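Local coordinates for galectin (Ovis aries, PDB 6N44), which probably binds beta-galactoside glycans as a galectin-type lectin, and is implicated, through its oligomeric assembly, in defence against parasites in sheep, at residues M21-N27 with Q88-F94; D41-G45 with S121-L125; V63-K69 with C111-L117; I52-F56 with E100-F104. All blocks are in the same frame, centred on the assembly; numbering follows the deposited sequence.

Interaction 1 of 4, residues M21-N27 with Q88-F94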
loop_
_atom_site.group_PDB
_atom_site.type_symbol
_atom_site.label_atom_id
_atom_site.label_comp_id
_atom_site.label_asym_id
_atom_site.label_seq_id
_atom_site.Cartn_x
_atom_site.Cartn_y
_atom_site.Cartn_z
ATOM N N MET A 21 -3.390 1.673 1.106
ATOM C CA MET A 21 -2.391 2.719 0.939
ATOM C C MET A 21 -3.036 4.012 0.475
ATOM O O MET A 21 -3.883 4.001 -0.424
ATOM C CB MET A 21 -1.316 2.332 -0.057
ATOM C CG MET A 21 -0.239 3.414 -0.177
ATOM S SD MET A 21 0.980 2.966 -1.410
ATOM C CE MET A 21 1.459 1.369 -0.777
ATOM N N VAL A 22 -2.630 5.114 1.107
ATOM C CA VAL A 22 -2.910 6.475 0.665
ATOM C C VAL A 22 -1.585 7.101 0.264
ATOM O O VAL A 22 -0.615 7.048 1.032
ATOM C CB VAL A 22 -3.564 7.314 1.778
ATOM C CG1 VAL A 22 -3.823 8.760 1.278
ATOM C CG2 VAL A 22 -4.848 6.652 2.301
ATOM N N LYS A 23 -1.537 7.698 -0.925
ATOM C CA LYS A 23 -0.347 8.403 -1.386
ATOM C C LYS A 23 -0.726 9.827 -1.758
ATOM O O LYS A 23 -1.501 10.037 -2.695
ATOM C CB LYS A 23 0.301 7.717 -2.584
ATOM C CG LYS A 23 1.605 8.410 -2.976
ATOM C CD LYS A 23 2.218 7.859 -4.238
ATOM C CE LYS A 23 2.452 6.360 -4.136
ATOM N NZ LYS A 23 3.323 5.890 -5.274
ATOM N N ILE A 24 -0.155 10.790 -1.041
ATOM C CA ILE A 24 -0.416 12.218 -1.223
ATOM C C ILE A 24 0.843 12.866 -1.772
ATOM O O ILE A 24 1.938 12.657 -1.237
ATOM C CB ILE A 24 -0.809 12.886 0.106
ATOM C CG1 ILE A 24 -2.158 12.354 0.590
ATOM C CG2 ILE A 24 -0.786 14.424 -0.023
ATOM C CD1 ILE A 24 -2.299 12.370 2.103
ATOM N N LYS A 25 0.693 13.668 -2.822
ATOM C CA LYS A 25 1.802 14.459 -3.346
ATOM C C LYS A 25 1.429 15.930 -3.224
ATOM O O LYS A 25 0.395 16.353 -3.755
ATOM C CB LYS A 25 2.117 14.084 -4.792
ATOM C CG LYS A 25 2.615 12.634 -4.923
ATOM C CD LYS A 25 2.984 12.274 -6.340
ATOM C CE LYS A 25 3.583 10.880 -6.365
ATOM N NZ LYS A 25 3.689 10.301 -7.730
ATOM N N ALA A 26 2.258 16.700 -2.514
ATOM C CA ALA A 26 1.938 18.091 -2.207
ATOM C C ALA A 26 3.223 18.882 -1.984
ATOM O O ALA A 26 4.328 18.330 -1.984
ATOM C CB ALA A 26 1.022 18.184 -0.978
ATOM N N ASN A 27 3.060 20.191 -1.771
ATOM C CA ASN A 27 4.170 21.093 -1.497
ATOM C C ASN A 27 3.689 22.179 -0.544
ATOM O O ASN A 27 2.622 22.760 -0.765
ATOM C CB ASN A 27 4.686 21.725 -2.790
ATOM C CG ASN A 27 6.016 22.422 -2.609
ATOM O OD1 ASN A 27 6.475 22.647 -1.477
ATOM N ND2 ASN A 27 6.651 22.769 -3.726
ATOM N N GLN A 88 10.036 22.194 -1.123
ATOM C CA GLN A 88 10.279 21.016 -1.944
ATOM C C GLN A 88 9.012 20.176 -1.995
ATOM O O GLN A 88 8.384 19.959 -0.956
ATOM C CB GLN A 88 11.418 20.170 -1.371
ATOM C CG GLN A 88 12.775 20.841 -1.374
ATOM C CD GLN A 88 13.299 21.055 -2.781
ATOM O OE1 GLN A 88 13.517 20.095 -3.528
ATOM N NE2 GLN A 88 13.496 22.319 -3.157
ATOM N N PRO A 89 8.601 19.701 -3.165
ATOM C CA PRO A 89 7.468 18.772 -3.207
ATOM C C PRO A 89 7.817 17.488 -2.472
ATOM O O PRO A 89 8.960 17.023 -2.502
ATOM C CB PRO A 89 7.253 18.536 -4.706
ATOM C CG PRO A 89 7.845 19.772 -5.358
ATOM C CD PRO A 89 9.056 20.083 -4.509
ATOM N N PHE A 90 6.831 16.938 -1.774
ATOM C CA PHE A 90 7.022 15.726 -0.994
ATOM C C PHE A 90 5.957 14.706 -1.365
ATOM O O PHE A 90 4.887 15.036 -1.900
ATOM C CB PHE A 90 6.990 16.013 0.524
ATOM C CG PHE A 90 5.705 16.673 1.011
ATOM C CD1 PHE A 90 4.603 15.907 1.394
ATOM C CD2 PHE A 90 5.608 18.055 1.104
ATOM C CE1 PHE A 90 3.414 16.516 1.848
ATOM C CE2 PHE A 90 4.412 18.672 1.553
ATOM C CZ PHE A 90 3.325 17.904 1.929
ATOM N N GLU A 91 6.272 13.455 -1.068
ATOM C CA GLU A 91 5.334 12.352 -1.162
ATOM C C GLU A 91 5.081 11.799 0.232
ATOM O O GLU A 91 5.995 11.264 0.869
ATOM C CB GLU A 91 5.873 11.258 -2.077
ATOM C CG GLU A 91 4.978 10.060 -2.125
ATOM C CD GLU A 91 5.545 8.978 -3.024
ATOM O OE1 GLU A 91 5.633 7.822 -2.562
ATOM O OE2 GLU A 91 5.922 9.303 -4.176
ATOM N N LEU A 92 3.846 11.918 0.696
ATOM C CA LEU A 92 3.433 11.438 2.004
ATOM C C LEU A 92 2.565 10.198 1.810
ATOM O O LEU A 92 1.550 10.250 1.100
ATOM C CB LEU A 92 2.684 12.536 2.757
ATOM C CG LEU A 92 1.893 12.161 4.009
ATOM C CD1 LEU A 92 2.807 11.658 5.140
ATOM C CD2 LEU A 92 1.085 13.366 4.457
ATOM N N GLN A 93 2.965 9.089 2.434
ATOM C CA GLN A 93 2.238 7.825 2.331
ATOM C C GLN A 93 1.727 7.378 3.690
ATOM O O GLN A 93 2.486 7.366 4.669
ATOM C CB GLN A 93 3.123 6.712 1.769
ATOM C CG GLN A 93 3.396 6.782 0.290
ATOM C CD GLN A 93 4.390 5.713 -0.108
ATOM O OE1 GLN A 93 5.577 5.797 0.242
ATOM N NE2 GLN A 93 3.904 4.668 -0.790
ATOM N N PHE A 94 0.466 6.944 3.730
ATOM C CA PHE A 94 -0.088 6.245 4.878
ATOM C C PHE A 94 -0.392 4.818 4.470
ATOM O O PHE A 94 -1.088 4.578 3.479
ATOM C CB PHE A 94 -1.369 6.914 5.411
ATOM C CG PHE A 94 -1.163 8.312 5.908
ATOM C CD1 PHE A 94 -1.261 9.391 5.040
ATOM C CD2 PHE A 94 -0.868 8.549 7.237
ATOM C CE1 PHE A 94 -1.075 10.702 5.488
ATOM C CE2 PHE A 94 -0.677 9.855 7.705
ATOM C CZ PHE A 94 -0.785 10.938 6.823
HETATM O O HOH W 1 4.894 8.086 -6.660
HETATM O O HOH W 2 6.082 5.926 -4.217
#
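K23 and E91 cross at an angle on one face of two antiparallel strands, methylene against carboxylate: K23 CD lies 3.7 Å from E91 CD. E91 runs fully extended, CG anti to the backbone N (chi1 176°), which carries its carboxylate up between K23 and K25. The charged ends do not pair directly, since K23 NZ stops 4.1 Å from E91 OE1. Two waters close the gap: one accepts from both lysine NZ atoms and donates to E91 OE2, the other links K23 NZ to E91 OE1. Beside K23, Q93 points the same way; its NE2 bonds C19 O of the second subunit and, weakly, M21 SD (3.4 Å). Six backbone hydrogen bonds join 21-27 to 90-94 in the five-stranded sheet of the galectin beta-sandwich. The other face, bearing V22, I24, A26, F90, L92 and F94, turns to the core between the sheets. There I24 CD1 meets the edge of the F94 ring in its plane, at CE1 (4.0 Å). The F90 ring, by contrast, lies back over the partner strand (chi1 58°), with A26 O 3.3 Å above one face, toward its rim, and A26 CB 3.7 Å from F90 CZ.

Interaction 2 of 4, residues D41-G45 with S121-L125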
loop_
_atom_site.group_PDB
_atom_site.type_symbol
_atom_site.label_atom_id
_atom_site.label_comp_id
_atom_site.label_asym_id
_atom_site.label_seq_id
_atom_site.Cartn_x
_atom_site.Cartn_y
_atom_site.Cartn_z
ATOM N N ASP A 41 -6.856 13.851 7.964
ATOM C CA ASP A 41 -7.835 13.226 8.845
ATOM C C ASP A 41 -8.348 11.953 8.188
ATOM O O ASP A 41 -8.915 11.997 7.088
ATOM C CB ASP A 41 -9.015 14.158 9.151
ATOM C CG ASP A 41 -8.680 15.207 10.210
ATOM O OD1 ASP A 41 -7.565 15.144 10.770
ATOM O OD2 ASP A 41 -9.534 16.086 10.496
ATOM N N PHE A 42 -8.155 10.834 8.871
ATOM C CA PHE A 42 -8.923 9.620 8.614
ATOM C C PHE A 42 -10.106 9.688 9.570
ATOM O O PHE A 42 -10.004 9.309 10.741
ATOM C CB PHE A 42 -8.072 8.376 8.837
ATOM C CG PHE A 42 -6.940 8.210 7.840
ATOM C CD1 PHE A 42 -5.790 8.977 7.928
ATOM C CD2 PHE A 42 -7.032 7.272 6.820
ATOM C CE1 PHE A 42 -4.743 8.801 7.012
ATOM C CE2 PHE A 42 -6.001 7.106 5.902
ATOM C CZ PHE A 42 -4.855 7.866 6.002
ATOM N N GLY A 43 -11.232 10.222 9.084
ATOM C CA GLY A 43 -12.379 10.523 9.914
ATOM C C GLY A 43 -13.570 9.609 9.643
ATOM O O GLY A 43 -13.604 8.843 8.679
ATOM N N THR A 44 -14.563 9.694 10.541
ATOM C CA THR A 44 -15.743 8.838 10.427
ATOM C C THR A 44 -16.790 9.405 9.483
ATOM O O THR A 44 -17.729 8.685 9.129
ATOM C CB THR A 44 -16.404 8.588 11.791
ATOM O OG1 THR A 44 -16.770 9.836 12.397
ATOM C CG2 THR A 44 -15.475 7.809 12.714
ATOM N N GLY A 45 -16.665 10.664 9.078
ATOM C CA GLY A 45 -17.614 11.218 8.138
ATOM C C GLY A 45 -19.019 11.351 8.673
ATOM O O GLY A 45 -19.973 11.392 7.891
ATOM N N SER A 121 -14.120 1.912 10.870
ATOM C CA SER A 121 -15.021 3.030 11.125
ATOM C C SER A 121 -14.616 4.299 10.379
ATOM O O SER A 121 -15.396 5.259 10.357
ATOM C CB SER A 121 -15.116 3.303 12.637
ATOM O OG SER A 121 -13.929 3.894 13.141
ATOM N N VAL A 122 -13.427 4.325 9.770
ATOM C CA VAL A 122 -13.035 5.444 8.916
ATOM C C VAL A 122 -13.884 5.432 7.653
ATOM O O VAL A 122 -13.990 4.408 6.965
ATOM C CB VAL A 122 -11.538 5.362 8.571
ATOM C CG1 VAL A 122 -11.148 6.472 7.577
ATOM C CG2 VAL A 122 -10.682 5.419 9.830
ATOM N N LYS A 123 -14.500 6.570 7.341
ATOM C CA LYS A 123 -15.307 6.700 6.137
ATOM C C LYS A 123 -14.925 7.882 5.270
ATOM O O LYS A 123 -15.464 8.003 4.168
ATOM C CB LYS A 123 -16.798 6.846 6.487
ATOM C CG LYS A 123 -17.365 5.757 7.376
ATOM C CD LYS A 123 -17.397 4.439 6.670
ATOM C CE LYS A 123 -17.664 3.302 7.658
ATOM N NZ LYS A 123 -17.531 1.968 7.001
ATOM N N MET A 124 -14.038 8.765 5.731
ATOM C CA MET A 124 -13.792 10.023 5.034
ATOM C C MET A 124 -12.338 10.415 5.235
ATOM O O MET A 124 -11.877 10.551 6.376
ATOM C CB MET A 124 -14.726 11.120 5.556
ATOM C CG MET A 124 -14.484 12.486 4.950
ATOM S SD MET A 124 -14.709 12.404 3.165
ATOM C CE MET A 124 -16.442 11.939 3.065
ATOM N N LEU A 125 -11.630 10.588 4.133
ATOM C CA LEU A 125 -10.266 11.092 4.125
ATOM C C LEU A 125 -10.305 12.591 3.833
ATOM O O LEU A 125 -11.012 13.029 2.925
ATOM C CB LEU A 125 -9.435 10.353 3.072
ATOM C CG LEU A 125 -8.018 10.908 2.851
ATOM C CD1 LEU A 125 -7.137 10.607 4.049
ATOM C CD2 LEU A 125 -7.391 10.361 1.563
#
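L125 CD1 sits squarely over one face of the F42 ring, 4.0 Å from its centroid and only 9° off the ring normal, a CH-pi contact that marks the tightly packed part of this strand pair. The two side chains run side by side and point the same way from a non-hydrogen-bonded antiparallel pair. V122 approaches the same phenylalanine near the ring plane, its CG1 3.8 Å from F42 CB; that branch is anti to the valine backbone N (chi1 175°), which also brings it near G43 O. F42 is walled in further by V22, L16 and the ring of F94, so this side belongs to the core.

Toward solvent the contact is carried by backbone. G43 N donates to M124 O at 2.8 Å, and G43 O takes two bonds in return, from K123 N at 2.8 Å and from M124 N at 3.0 Å, the latter donor standing 36° out of the carbonyl plane. Beyond them, the exposed K123 lays CB and CG against T44 O, each at 3.4 Å, before its chain leads away, its NZ bonded to Q120 O. M124 CB lies 3.9 Å from G45 CA, while its thioether end leaves the contact. K123 and M124 both opposite G43 define a classic beta bulge at the start of strand 124-129 in the six-stranded galectin sheet, two residues along strand 37-43 from D41, whose carboxylate forms a salt bridge to the galactose-binding R55.

Interaction 3 of 4, residues V63-K69 with C111-L117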
loop_
_atom_site.group_PDB
_atom_site.type_symbol
_atom_site.label_atom_id
_atom_site.label_comp_id
_atom_site.label_asym_id
_atom_site.label_seq_id
_atom_site.Cartn_x
_atom_site.Cartn_y
_atom_site.Cartn_z
ATOM N N VAL A 63 5.434 16.700 14.251
ATOM C CA VAL A 63 4.267 15.889 13.920
ATOM C C VAL A 63 3.485 15.645 15.201
ATOM O O VAL A 63 4.053 15.199 16.204
ATOM C CB VAL A 63 4.672 14.544 13.281
ATOM C CG1 VAL A 63 3.486 13.581 13.277
ATOM C CG2 VAL A 63 5.257 14.725 11.874
ATOM N N VAL A 64 2.181 15.896 15.169
ATOM C CA VAL A 64 1.290 15.467 16.238
ATOM C C VAL A 64 0.233 14.536 15.648
ATOM O O VAL A 64 -0.388 14.863 14.630
ATOM C CB VAL A 64 0.634 16.663 16.951
ATOM C CG1 VAL A 64 -0.288 16.164 18.065
ATOM C CG2 VAL A 64 1.706 17.597 17.504
ATOM N N MET A 65 0.030 13.383 16.283
ATOM C CA MET A 65 -1.020 12.450 15.891
ATOM C C MET A 65 -1.930 12.184 17.079
ATOM O O MET A 65 -1.456 12.050 18.209
ATOM C CB MET A 65 -0.433 11.138 15.372
ATOM C CG MET A 65 0.462 11.338 14.134
ATOM S SD MET A 65 1.368 9.856 13.674
ATOM C CE MET A 65 2.687 9.832 14.895
ATOM N N ASN A 66 -3.231 12.091 16.829
ATOM C CA ASN A 66 -4.171 11.911 17.925
ATOM C C ASN A 66 -5.462 11.316 17.390
ATOM O O ASN A 66 -5.639 11.146 16.181
ATOM C CB ASN A 66 -4.433 13.234 18.645
ATOM C CG ASN A 66 -4.702 13.045 20.120
ATOM O OD1 ASN A 66 -5.004 11.937 20.570
ATOM N ND2 ASN A 66 -4.589 14.128 20.888
ATOM N N THR A 67 -6.374 11.025 18.314
ATOM C CA THR A 67 -7.671 10.437 18.038
ATOM C C THR A 67 -8.733 11.252 18.758
ATOM O O THR A 67 -8.571 11.586 19.938
ATOM C CB THR A 67 -7.737 8.979 18.517
ATOM O OG1 THR A 67 -6.782 8.188 17.792
ATOM C CG2 THR A 67 -9.123 8.419 18.313
ATOM N N LEU A 68 -9.802 11.575 18.044
ATOM C CA LEU A 68 -10.968 12.248 18.601
ATOM C C LEU A 68 -12.062 11.204 18.761
ATOM O O LEU A 68 -12.577 10.684 17.765
ATOM C CB LEU A 68 -11.434 13.388 17.696
ATOM C CG LEU A 68 -12.722 14.074 18.189
ATOM C CD1 LEU A 68 -12.473 14.872 19.472
ATOM C CD2 LEU A 68 -13.321 14.964 17.118
ATOM N N LYS A 69 -12.418 10.899 20.010
ATOM C CA LYS A 69 -13.425 9.889 20.321
ATOM C C LYS A 69 -14.480 10.510 21.230
ATOM O O LYS A 69 -14.170 10.905 22.357
ATOM C CB LYS A 69 -12.780 8.679 20.997
ATOM C CG LYS A 69 -13.770 7.738 21.662
ATOM C CD LYS A 69 -13.243 6.317 21.633
ATOM C CE LYS A 69 -13.960 5.392 22.611
ATOM N NZ LYS A 69 -13.074 4.235 22.950
ATOM N N CYS A 111 7.020 7.463 11.154
ATOM C CA CYS A 111 6.358 7.163 12.418
ATOM C C CYS A 111 5.219 6.187 12.153
ATOM O O CYS A 111 4.826 5.952 11.009
ATOM C CB CYS A 111 5.832 8.435 13.101
ATOM S SG CYS A 111 4.742 9.481 12.070
ATOM N N GLN A 112 4.699 5.621 13.237
ATOM C CA GLN A 112 3.583 4.689 13.201
ATOM C C GLN A 112 2.586 5.070 14.288
ATOM O O GLN A 112 2.965 5.609 15.329
ATOM C CB GLN A 112 4.046 3.234 13.399
ATOM C CG GLN A 112 5.160 2.775 12.430
ATOM C CD GLN A 112 6.553 3.308 12.799
ATOM O OE1 GLN A 112 7.217 3.971 11.996
ATOM N NE2 GLN A 112 6.999 3.010 14.010
ATOM N N PHE A 113 1.310 4.760 14.047
ATOM C CA PHE A 113 0.214 5.106 14.951
ATOM C C PHE A 113 -0.656 3.872 15.153
ATOM O O PHE A 113 -1.376 3.468 14.234
ATOM C CB PHE A 113 -0.618 6.263 14.383
ATOM C CG PHE A 113 -1.649 6.808 15.330
ATOM C CD1 PHE A 113 -1.297 7.746 16.292
ATOM C CD2 PHE A 113 -2.980 6.401 15.255
ATOM C CE1 PHE A 113 -2.246 8.267 17.174
ATOM C CE2 PHE A 113 -3.934 6.925 16.138
ATOM C CZ PHE A 113 -3.555 7.862 17.098
ATOM N N ALA A 114 -0.598 3.288 16.351
ATOM C CA ALA A 114 -1.444 2.147 16.692
ATOM C C ALA A 114 -2.925 2.510 16.628
ATOM O O ALA A 114 -3.334 3.586 17.066
ATOM C CB ALA A 114 -1.091 1.653 18.100
ATOM N N HIS A 115 -3.741 1.605 16.091
ATOM C CA HIS A 115 -5.161 1.901 15.969
ATOM C C HIS A 115 -5.767 2.107 17.354
ATOM O O HIS A 115 -5.480 1.364 18.296
ATOM C CB HIS A 115 -5.902 0.775 15.233
ATOM C CG HIS A 115 -5.546 0.665 13.784
ATOM N ND1 HIS A 115 -5.871 1.635 12.860
ATOM C CD2 HIS A 115 -4.880 -0.300 13.099
ATOM C CE1 HIS A 115 -5.421 1.275 11.669
ATOM N NE2 HIS A 115 -4.812 0.106 11.789
ATOM N N ARG A 116 -6.602 3.129 17.473
ATOM C CA ARG A 116 -7.323 3.397 18.708
ATOM C C ARG A 116 -8.815 3.197 18.558
ATOM O O ARG A 116 -9.468 2.713 19.481
ATOM C CB ARG A 116 -7.037 4.821 19.189
ATOM C CG ARG A 116 -5.601 5.058 19.601
ATOM C CD ARG A 116 -5.469 6.453 20.173
ATOM N NE ARG A 116 -4.096 6.935 20.204
ATOM C CZ ARG A 116 -3.752 8.133 20.665
ATOM N NH1 ARG A 116 -4.688 8.943 21.144
ATOM N NH2 ARG A 116 -2.484 8.521 20.648
ATOM N N LEU A 117 -9.352 3.554 17.410
ATOM C CA LEU A 117 -10.676 3.232 16.935
ATOM C C LEU A 117 -10.555 2.289 15.746
ATOM O O LEU A 117 -9.544 2.321 15.037
ATOM C CB LEU A 117 -11.436 4.500 16.523
ATOM C CG LEU A 117 -11.833 5.388 17.700
ATOM C CD1 LEU A 117 -12.403 6.718 17.236
ATOM C CD2 LEU A 117 -12.848 4.620 18.550
#
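M65 and C111 meet across the interior of the galectin beta-sandwich, where strand 62-69 of one sheet faces strand 108-114 of the other. Strands 63-69 and 111-114 run nearly parallel, 12° apart, but their axes are 8.8 Å apart at the closest, so side chains rather than backbone make the contact.

Apolar and sulfur contacts fill the deeper end. The methionine bends at its last torsion (chi3 -77°), which lays CE 3.5 Å from C111 SG. M65 and F113 lie antiparallel, each reaching past the other, with M65 CB 3.6 Å from F113 CD1. M65 SD forms an oblique Met-aromatic contact, 5.3 Å from the F113 ring centroid. At the outer end L117 spreads its two methyls, CD1 toward T67 CG2 and CD2 onto the K69 aliphatic chain, 3.5 Å from K69 CD.

Polar contacts surround N66, a residue of the galactose site. Its OD1 receives the backbone N of T67 and a weak bond from R116 NH1 (3.1 Å), with amide and guanidinium planes 70° apart. N66 ND2 bonds G74 O and R116 NH2 bonds K75 O, so both groups are tied to strand 72-80, which carries the galactose-binding E76.

Aromatic edges and faces complete the set. Within 111-117 itself, F113 CZ stands 3.1 Å above the R116 guanidinium, toward its rim. Across the contact T67 OG1, hydrogen-bonded to P53 O, lies in the plane of the F113 ring at its edge, 3.3 Å from F113 CZ.

Interaction 4 of 4, residues I52-F56 with E100-F104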
loop_
_atom_site.group_PDB
_atom_site.type_symbol
_atom_site.label_atom_id
_atom_site.label_comp_id
_atom_site.label_asym_id
_atom_site.label_seq_id
_atom_site.Cartn_x
_atom_site.Cartn_y
_atom_site.Cartn_z
ATOM N N ILE A 52 -12.733 11.085 14.939
ATOM C CA ILE A 52 -11.598 11.056 14.026
ATOM C C ILE A 52 -10.636 9.998 14.545
ATOM O O ILE A 52 -9.808 10.273 15.431
ATOM C CB ILE A 52 -10.905 12.423 13.889
ATOM C CG1 ILE A 52 -11.892 13.487 13.399
ATOM C CG2 ILE A 52 -9.677 12.308 12.930
ATOM C CD1 ILE A 52 -11.256 14.882 13.218
ATOM N N PRO A 53 -10.730 8.779 14.027
ATOM C CA PRO A 53 -9.789 7.722 14.417
ATOM C C PRO A 53 -8.324 8.112 14.312
ATOM O O PRO A 53 -7.518 7.667 15.142
ATOM C CB PRO A 53 -10.144 6.595 13.440
ATOM C CG PRO A 53 -11.605 6.782 13.210
ATOM C CD PRO A 53 -11.802 8.279 13.159
ATOM N N PHE A 54 -7.936 8.925 13.326
ATOM C CA PHE A 54 -6.515 9.217 13.144
ATOM C C PHE A 54 -6.362 10.570 12.465
ATOM O O PHE A 54 -6.721 10.726 11.291
ATOM C CB PHE A 54 -5.837 8.109 12.338
ATOM C CG PHE A 54 -4.394 8.378 12.003
ATOM C CD1 PHE A 54 -3.532 8.928 12.944
ATOM C CD2 PHE A 54 -3.887 8.050 10.741
ATOM C CE1 PHE A 54 -2.194 9.150 12.640
ATOM C CE2 PHE A 54 -2.543 8.291 10.417
ATOM C CZ PHE A 54 -1.699 8.841 11.370
ATOM N N ARG A 55 -5.814 11.536 13.193
ATOM C CA ARG A 55 -5.413 12.819 12.633
ATOM C C ARG A 55 -3.896 12.893 12.640
ATOM O O ARG A 55 -3.257 12.622 13.663
ATOM C CB ARG A 55 -5.998 14.009 13.416
ATOM C CG ARG A 55 -5.293 15.346 13.103
ATOM C CD ARG A 55 -6.014 16.592 13.678
ATOM N NE ARG A 55 -7.308 16.786 13.040
ATOM C CZ ARG A 55 -8.150 17.777 13.322
ATOM N NH1 ARG A 55 -7.836 18.687 14.237
ATOM N NH2 ARG A 55 -9.302 17.857 12.673
ATOM N N PHE A 56 -3.333 13.269 11.504
ATOM C CA PHE A 56 -1.909 13.522 11.335
ATOM C C PHE A 56 -1.748 15.007 11.064
ATOM O O PHE A 56 -2.358 15.534 10.128
ATOM C CB PHE A 56 -1.341 12.696 10.168
ATOM C CG PHE A 56 0.116 13.002 9.818
ATOM C CD1 PHE A 56 1.151 12.251 10.359
ATOM C CD2 PHE A 56 0.438 14.001 8.910
ATOM C CE1 PHE A 56 2.495 12.510 10.023
ATOM C CE2 PHE A 56 1.775 14.264 8.562
ATOM C CZ PHE A 56 2.802 13.509 9.121
ATOM N N GLU A 100 -1.694 -0.923 12.898
ATOM C CA GLU A 100 -1.285 0.475 12.975
ATOM C C GLU A 100 -1.373 1.103 11.593
ATOM O O GLU A 100 -1.472 0.404 10.577
ATOM C CB GLU A 100 0.146 0.594 13.511
ATOM C CG GLU A 100 1.139 -0.094 12.576
ATOM C CD GLU A 100 2.518 -0.328 13.183
ATOM O OE1 GLU A 100 3.401 -0.803 12.445
ATOM O OE2 GLU A 100 2.721 -0.066 14.383
ATOM N N TYR A 101 -1.343 2.432 11.569
ATOM C CA TYR A 101 -0.942 3.162 10.372
ATOM C C TYR A 101 0.567 3.306 10.381
ATOM O O TYR A 101 1.160 3.583 11.428
ATOM C CB TYR A 101 -1.549 4.564 10.317
ATOM C CG TYR A 101 -3.045 4.632 10.442
ATOM C CD1 TYR A 101 -3.656 4.630 11.691
ATOM C CD2 TYR A 101 -3.846 4.736 9.313
ATOM C CE1 TYR A 101 -5.036 4.704 11.808
ATOM C CE2 TYR A 101 -5.217 4.819 9.421
ATOM C CZ TYR A 101 -5.809 4.804 10.671
ATOM O OH TYR A 101 -7.188 4.869 10.770
ATOM N N GLN A 102 1.185 3.147 9.208
ATOM C CA GLN A 102 2.595 3.461 9.027
ATOM C C GLN A 102 2.706 4.676 8.113
ATOM O O GLN A 102 1.978 4.784 7.121
ATOM C CB GLN A 102 3.370 2.276 8.440
ATOM C CG GLN A 102 3.249 0.964 9.227
ATOM C CD GLN A 102 4.299 -0.076 8.803
ATOM O OE1 GLN A 102 4.872 0.018 7.723
ATOM N NE2 GLN A 102 4.561 -1.053 9.670
ATOM N N VAL A 103 3.597 5.599 8.457
ATOM C CA VAL A 103 3.730 6.858 7.739
ATOM C C VAL A 103 5.113 6.915 7.113
ATOM O O VAL A 103 6.123 6.663 7.786
ATOM C CB VAL A 103 3.492 8.071 8.662
ATOM C CG1 VAL A 103 3.496 9.374 7.849
ATOM C CG2 VAL A 103 2.183 7.911 9.419
ATOM N N PHE A 104 5.151 7.256 5.831
ATOM C CA PHE A 104 6.371 7.430 5.062
ATOM C C PHE A 104 6.319 8.789 4.388
ATOM O O PHE A 104 5.252 9.246 3.963
ATOM C CB PHE A 104 6.540 6.340 3.976
ATOM C CG PHE A 104 6.558 4.944 4.514
ATOM C CD1 PHE A 104 7.762 4.265 4.677
ATOM C CD2 PHE A 104 5.375 4.312 4.867
ATOM C CE1 PHE A 104 7.784 2.957 5.168
ATOM C CE2 PHE A 104 5.384 3.009 5.367
ATOM C CZ PHE A 104 6.605 2.339 5.521
#
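F54 and Y101 form an offset stack, ring centroids 4.3 Å apart and planes inclined by 28°. F54 CD2 lies over the centre of the tyrosine ring, 3.4 Å above its plane, while F54 CB sits 3.5 Å from Y101 CE1. The two side chains come from facing strands and overlap, each reaching inward past the other. With CG anti to the backbone N (chi1 175°), F54 carries its ring inward across the face of Y101. P53, where the chain turns a corner, brings CB 4.3 Å from Y101 OH. Further along, V103 presents both branches: CG1 comes 3.9 Å from F56 CE1, and CG2 meets the edge of the F54 ring near its plane.

No hydrogen bond joins the segments, whose strand axes pass 10.5 Å apart at 15°; this is the aromatic core between the two sheets of the galectin sandwich. Around these residues, F113 stacks on F54, while H115 and F42 meet Y101 at inclined angles, and F94 packs edge-to-face with F56. Between the inward-pointing F54 and F56, R55 points to the opposite side of its strand, where it contributes to galactose binding.

All four contacts lie in one galectin beta-sandwich. Interaction 1 is within the five-stranded sheet and interaction 2 within the six-stranded one, while interactions 3 and 4 join the two sheets. The centres of interactions 3 and 4 are about 5 Å apart, those of 1 and 2 about 18 Å, on opposite sides of the chain centre. Along the chain, first segments come in the order 1, 2, 4, 3 and second segments 1, 4, 3, 2, so both cross-sheet contacts nest inside the loop closed by interaction 2. F94 CB touches F42 CZ at 3.7 Å, linking 1 to 2. The shared core backs the galactose-binding R55 and N66, while interaction 1 reaches the second subunit.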